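Local coordinates for protein alanine racemase (Actinobacillus succinogenes, PDB 3C3K) that has the two-lobed fold of periplasmic binding proteins, as in the ligand-sensing cores of LacI-type regulators, and probably binds a small molecule between its lobes, at residues Y114-Q118 with W269-R273; D193-A197 with G221-S225. One frame throughout, in Å; residues are numbered along the deposited sequence.

How the interactions relate
Both contacts lie in the lobe built round the four-stranded parallel sheet, with centres 15 Å apart and nearest atoms about 7 Å apart. Interaction 1 is a surface contact in which helix 108-121 packs on strand 270-272, mainly through aromatic rings, with a weak polar link at the rim. Interaction 2 is more buried and joins the start of helix 193-205 to the loop after strand 215-217 through a carboxylate that grips backbone N-H groups, backed by aliphatic contacts of Ile224 and Val222. Strand 234-236 connects them: it pairs with strand 270-272 in interaction 1, while Thr234 and Gln236 bind residues of interaction 2.

Interaction 1. Residues Y114-Q118 with W269-R273; sequences YVVDQ and WKFVR
Tyr114 lies between Trp269 and Phe271, and the three rings form an aromatic cluster. The edge of the Trp269 six-membered ring points at one face of Tyr114, CH2 coming within 3.4 Å of Tyr114 CG, with the planes at 60°. The Tyr114 ring presents its own edge to the face of Phe271, centroids 5.6 Å apart, again in an offset edge-to-face pair. CG of Tyr114 stands anti to the backbone N (chi1 -168°), carrying the ring in between the two strand-side aromatics. Val115 CG2 meets the rim of the Phe271 ring, 4.0 Å from CE1, while Gln118 CG sits over its face, 4.1 Å from the centroid, in a CH-pi contact. Further out, the bent Gln118 chain folds its amide back so that NE2 lies over the Tyr114 face opposite Trp269 and makes a weak hydrogen bond to Tyr114 O. Gln118 OE1 lies in plane at the edge of the Arg273 guanidinium and accepts a long, weak but fairly straight bond from NH1 (3.4 Å, 161°). This is helix-on-sheet packing: helix 108-121 covers antiparallel strands 234-236 and 270-272, through which the chain leaves for the other lobe and returns, as in the periplasmic-binding-protein fold.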
loop_
_atom_site.group_PDB
_atom_site.type_symbol
_atom_site.label_atom_id
_atom_site.label_comp_id
_atom_site.label_asym_id
_atom_site.label_seq_id
_atom_site.Cartn_x
_atom_site.Cartn_y
_atom_site.Cartn_z
ATOM N N TYR B 114 3.023 -13.577 -23.421
ATOM C CA TYR B 114 3.651 -14.724 -22.743
ATOM C C TYR B 114 2.719 -15.366 -21.742
ATOM O O TYR B 114 2.684 -16.549 -21.649
ATOM C CB TYR B 114 4.890 -14.302 -21.943
ATOM C CG TYR B 114 5.723 -15.485 -21.488
ATOM C CD1 TYR B 114 5.510 -16.089 -20.258
ATOM C CD2 TYR B 114 6.732 -15.997 -22.309
ATOM C CE1 TYR B 114 6.299 -17.190 -19.834
ATOM C CE2 TYR B 114 7.532 -17.095 -21.914
ATOM C CZ TYR B 114 7.286 -17.698 -20.687
ATOM O OH TYR B 114 8.092 -18.750 -20.320
ATOM N N VAL B 115 2.019 -14.562 -20.960
ATOM C CA VAL B 115 0.912 -15.038 -20.070
ATOM C C VAL B 115 -0.116 -15.866 -20.810
ATOM O O VAL B 115 -0.381 -17.001 -20.440
ATOM C CB VAL B 115 0.276 -13.894 -19.306
ATOM C CG1 VAL B 115 -1.035 -14.391 -18.608
ATOM C CG2 VAL B 115 1.335 -13.303 -18.278
ATOM N N VAL B 116 -0.667 -15.315 -21.881
ATOM C CA VAL B 116 -1.606 -16.058 -22.718
ATOM C C VAL B 116 -0.982 -17.317 -23.325
ATOM O O VAL B 116 -1.595 -18.383 -23.292
ATOM C CB VAL B 116 -2.182 -15.190 -23.820
ATOM C CG1 VAL B 116 -3.085 -16.018 -24.737
ATOM C CG2 VAL B 116 -2.958 -14.046 -23.201
ATOM N N ASP B 117 0.233 -17.228 -23.834
ATOM C CA ASP B 117 0.816 -18.445 -24.385
ATOM C C ASP B 117 0.915 -19.543 -23.330
ATOM O O ASP B 117 0.694 -20.687 -23.666
ATOM C CB ASP B 117 2.207 -18.226 -24.976
ATOM C CG ASP B 117 2.190 -17.381 -26.197
ATOM O OD1 ASP B 117 1.114 -17.133 -26.789
ATOM O OD2 ASP B 117 3.286 -16.959 -26.567
ATOM N N GLN B 118 1.265 -19.201 -22.074
ATOM C CA GLN B 118 1.420 -20.214 -21.031
ATOM C C GLN B 118 0.093 -20.824 -20.644
ATOM O O GLN B 118 -0.021 -22.028 -20.524
ATOM C CB GLN B 118 2.074 -19.652 -19.775
ATOM C CG GLN B 118 3.467 -19.108 -19.974
ATOM C CD GLN B 118 4.260 -19.916 -20.922
ATOM O OE1 GLN B 118 4.595 -21.065 -20.637
ATOM N NE2 GLN B 118 4.626 -19.312 -22.053
ATOM N N TRP B 269 11.056 -8.652 -16.980
ATOM C CA TRP B 269 9.994 -9.232 -16.157
ATOM C C TRP B 269 10.192 -10.730 -16.070
ATOM O O TRP B 269 10.821 -11.308 -16.942
ATOM C CB TRP B 269 8.635 -8.938 -16.786
ATOM C CG TRP B 269 8.568 -9.369 -18.214
ATOM C CD1 TRP B 269 8.847 -8.606 -19.313
ATOM C CD2 TRP B 269 8.217 -10.674 -18.703
ATOM N NE1 TRP B 269 8.709 -9.355 -20.455
ATOM C CE2 TRP B 269 8.300 -10.624 -20.105
ATOM C CE3 TRP B 269 7.834 -11.880 -18.080
ATOM C CZ2 TRP B 269 8.032 -11.737 -20.913
ATOM C CZ3 TRP B 269 7.569 -13.010 -18.880
ATOM C CH2 TRP B 269 7.694 -12.933 -20.284
ATOM N N LYS B 270 9.606 -11.371 -15.074
ATOM C CA LYS B 270 9.685 -12.815 -14.973
ATOM C C LYS B 270 8.288 -13.378 -14.761
ATOM O O LYS B 270 7.506 -12.850 -13.969
ATOM C CB LYS B 270 10.663 -13.240 -13.832
ATOM C CG LYS B 270 11.002 -14.731 -13.880
ATOM C CD LYS B 270 11.877 -15.295 -12.692
ATOM C CE LYS B 270 12.689 -16.608 -13.126
ATOM N NZ LYS B 270 14.190 -16.549 -12.639
ATOM N N PHE B 271 7.978 -14.475 -15.443
ATOM C CA PHE B 271 6.708 -15.159 -15.211
ATOM C C PHE B 271 6.970 -16.091 -14.110
ATOM O O PHE B 271 7.803 -16.941 -14.249
ATOM C CB PHE B 271 6.334 -15.969 -16.402
ATOM C CG PHE B 271 5.041 -16.652 -16.288
ATOM C CD1 PHE B 271 3.850 -15.945 -16.497
ATOM C CD2 PHE B 271 4.981 -18.025 -16.060
ATOM C CE1 PHE B 271 2.662 -16.591 -16.486
ATOM C CE2 PHE B 271 3.770 -18.694 -16.043
ATOM C CZ PHE B 271 2.612 -17.981 -16.241
ATOM N N VAL B 272 6.312 -15.879 -12.997
ATOM C CA VAL B 272 6.554 -16.687 -11.785
ATOM C C VAL B 272 5.343 -17.611 -11.563
ATOM O O VAL B 272 4.245 -17.160 -11.301
ATOM C CB VAL B 272 6.811 -15.779 -10.566
ATOM C CG1 VAL B 272 6.767 -16.559 -9.335
ATOM C CG2 VAL B 272 8.158 -15.023 -10.734
ATOM N N ARG B 273 5.574 -18.907 -11.731
ATOM C CA ARG B 273 4.528 -19.936 -11.685
ATOM C C ARG B 273 4.214 -20.355 -10.280
ATOM O O ARG B 273 5.103 -20.851 -9.556
ATOM C CB ARG B 273 4.965 -21.181 -12.422
ATOM C CG ARG B 273 5.610 -20.875 -13.736
ATOM C CD ARG B 273 6.550 -22.002 -14.232
ATOM N NE ARG B 273 6.913 -21.706 -15.609
ATOM C CZ ARG B 273 6.058 -21.821 -16.620
ATOM N NH1 ARG B 273 6.450 -21.498 -17.843
ATOM N NH2 ARG B 273 4.813 -22.253 -16.407
#

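Interaction 2. Residues D193-A197 with G221-S225; sequences DVLAA and GVDIS
Residues 193-197 form the first turn of helix 193-205, and residues 221-225 bend past it, with the CA atoms of Asp193 and Ser225 5.8 Å apart. Gly221 takes a left-handed backbone conformation (phi 79°), after which residues 223-225 wind into a helix-like turn. Val222 O receives both the backbone N and OG of Ser225, the hydroxyl at 2.8 Å, which ties this turn together.

The contact centres on the Asp193 carboxylate, where one oxygen, OD2, takes two backbone N-H groups: Val222 N at 2.9 Å, approaching nearly along the C-O axis, and Gly221 N at 2.8 Å in a weaker, more bent bond of 128°. The other oxygen, OD1, bonds Thr234 OG1, so each carboxylate oxygen is engaged and the rotation of the group is probably fixed. These donors probably stabilise the negative charge of this buried carboxylate. Ser225 CB packs 3.4 Å from Asp193 OD2, and Val222 CG2 lies against Asp193 CB at 3.7 Å.

Ile224 covers the helix side of the contact by dividing its branches. CG2 rests against Asp193, 3.7 Å from its CB, whereas CG1, placed anti to the backbone N (chi1 -162°), meets the methyl of Ala197 at 4.0 Å. Beyond this pair, Ile224 packs on Ile227 of the second subunit, and Asp223 touches Tyr168 of that subunit.

Val194 and Val222 both touch Pro21 at the start of helix 21-35, which belongs to the other lobe. The arrangement thus joins the connections that follow two neighbouring strands, 187-190 and 215-217, at the C-terminal edge of the parallel sheet where the lobe faces its partner, a place consistent with the interlobe cleft that holds ligands in periplasmic-binding-protein and LacI-type folds.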
loop_
_atom_site.group_PDB
_atom_site.type_symbol
_atom_site.label_atom_id
_atom_site.label_comp_id
_atom_site.label_asym_id
_atom_site.label_seq_id
_atom_site.Cartn_x
_atom_site.Cartn_y
_atom_site.Cartn_z
ATOM N N ASP B 193 -1.946 -8.069 -9.223
ATOM C CA ASP B 193 -2.157 -9.058 -8.184
ATOM C C ASP B 193 -3.309 -8.693 -7.229
ATOM O O ASP B 193 -3.912 -9.554 -6.700
ATOM C CB ASP B 193 -0.878 -9.218 -7.344
ATOM C CG ASP B 193 0.267 -9.779 -8.139
ATOM O OD1 ASP B 193 0.006 -10.454 -9.159
ATOM O OD2 ASP B 193 1.418 -9.641 -7.709
ATOM N N VAL B 194 -3.580 -7.419 -6.998
ATOM C CA VAL B 194 -4.666 -6.994 -6.070
ATOM C C VAL B 194 -6.037 -7.482 -6.637
ATOM O O VAL B 194 -6.886 -8.009 -5.922
ATOM C CB VAL B 194 -4.665 -5.472 -5.895
ATOM C CG1 VAL B 194 -5.833 -5.010 -5.036
ATOM C CG2 VAL B 194 -3.358 -4.993 -5.240
ATOM N N LEU B 195 -6.224 -7.293 -7.928
ATOM C CA LEU B 195 -7.481 -7.701 -8.577
ATOM C C LEU B 195 -7.559 -9.216 -8.627
ATOM O O LEU B 195 -8.640 -9.774 -8.501
ATOM C CB LEU B 195 -7.516 -7.105 -9.985
ATOM C CG LEU B 195 -7.588 -5.579 -9.932
ATOM C CD1 LEU B 195 -7.512 -5.092 -11.408
ATOM C CD2 LEU B 195 -8.876 -5.068 -9.209
ATOM N N ALA B 196 -6.417 -9.885 -8.781
ATOM C CA ALA B 196 -6.388 -11.367 -8.915
ATOM C C ALA B 196 -6.722 -12.017 -7.572
ATOM O O ALA B 196 -7.373 -13.066 -7.511
ATOM C CB ALA B 196 -5.030 -11.870 -9.455
ATOM N N ALA B 197 -6.305 -11.374 -6.476
ATOM C CA ALA B 197 -6.621 -11.897 -5.142
ATOM C C ALA B 197 -8.137 -11.919 -4.946
ATOM O O ALA B 197 -8.671 -12.826 -4.310
ATOM C CB ALA B 197 -5.946 -11.066 -4.072
ATOM N N GLY B 221 3.827 -8.948 -9.007
ATOM C CA GLY B 221 4.654 -9.755 -8.099
ATOM C C GLY B 221 4.778 -9.052 -6.763
ATOM O O GLY B 221 5.854 -8.970 -6.239
ATOM N N VAL B 222 3.674 -8.479 -6.244
ATOM C CA VAL B 222 3.650 -7.820 -4.916
ATOM C C VAL B 222 3.326 -8.863 -3.827
ATOM O O VAL B 222 3.044 -10.012 -4.166
ATOM C CB VAL B 222 2.743 -6.574 -4.887
ATOM C CG1 VAL B 222 3.354 -5.463 -5.733
ATOM C CG2 VAL B 222 1.266 -6.912 -5.423
ATOM N N ASP B 223 3.503 -8.525 -2.550
ATOM C CA ASP B 223 3.347 -9.532 -1.467
ATOM C C ASP B 223 1.996 -10.249 -1.446
ATOM O O ASP B 223 1.950 -11.430 -1.113
ATOM C CB ASP B 223 3.523 -8.934 -0.076
ATOM C CG ASP B 223 4.947 -8.614 0.224
ATOM O OD1 ASP B 223 5.808 -8.774 -0.685
ATOM O OD2 ASP B 223 5.193 -8.166 1.356
ATOM N N ILE B 224 0.912 -9.581 -1.834
ATOM C CA ILE B 224 -0.400 -10.260 -1.806
ATOM C C ILE B 224 -0.367 -11.538 -2.622
ATOM O O ILE B 224 -1.046 -12.514 -2.313
ATOM C CB ILE B 224 -1.627 -9.346 -2.203
ATOM C CG1 ILE B 224 -2.966 -9.953 -1.724
ATOM C CG2 ILE B 224 -1.753 -9.168 -3.715
ATOM C CD1 ILE B 224 -3.059 -10.139 -0.194
ATOM N N SER B 225 0.445 -11.545 -3.666
ATOM C CA SER B 225 0.521 -12.722 -4.512
ATOM C C SER B 225 1.133 -13.931 -3.764
ATOM O O SER B 225 0.999 -15.089 -4.218
ATOM C CB SER B 225 1.267 -12.393 -5.792
ATOM O OG SER B 225 2.670 -12.365 -5.576
#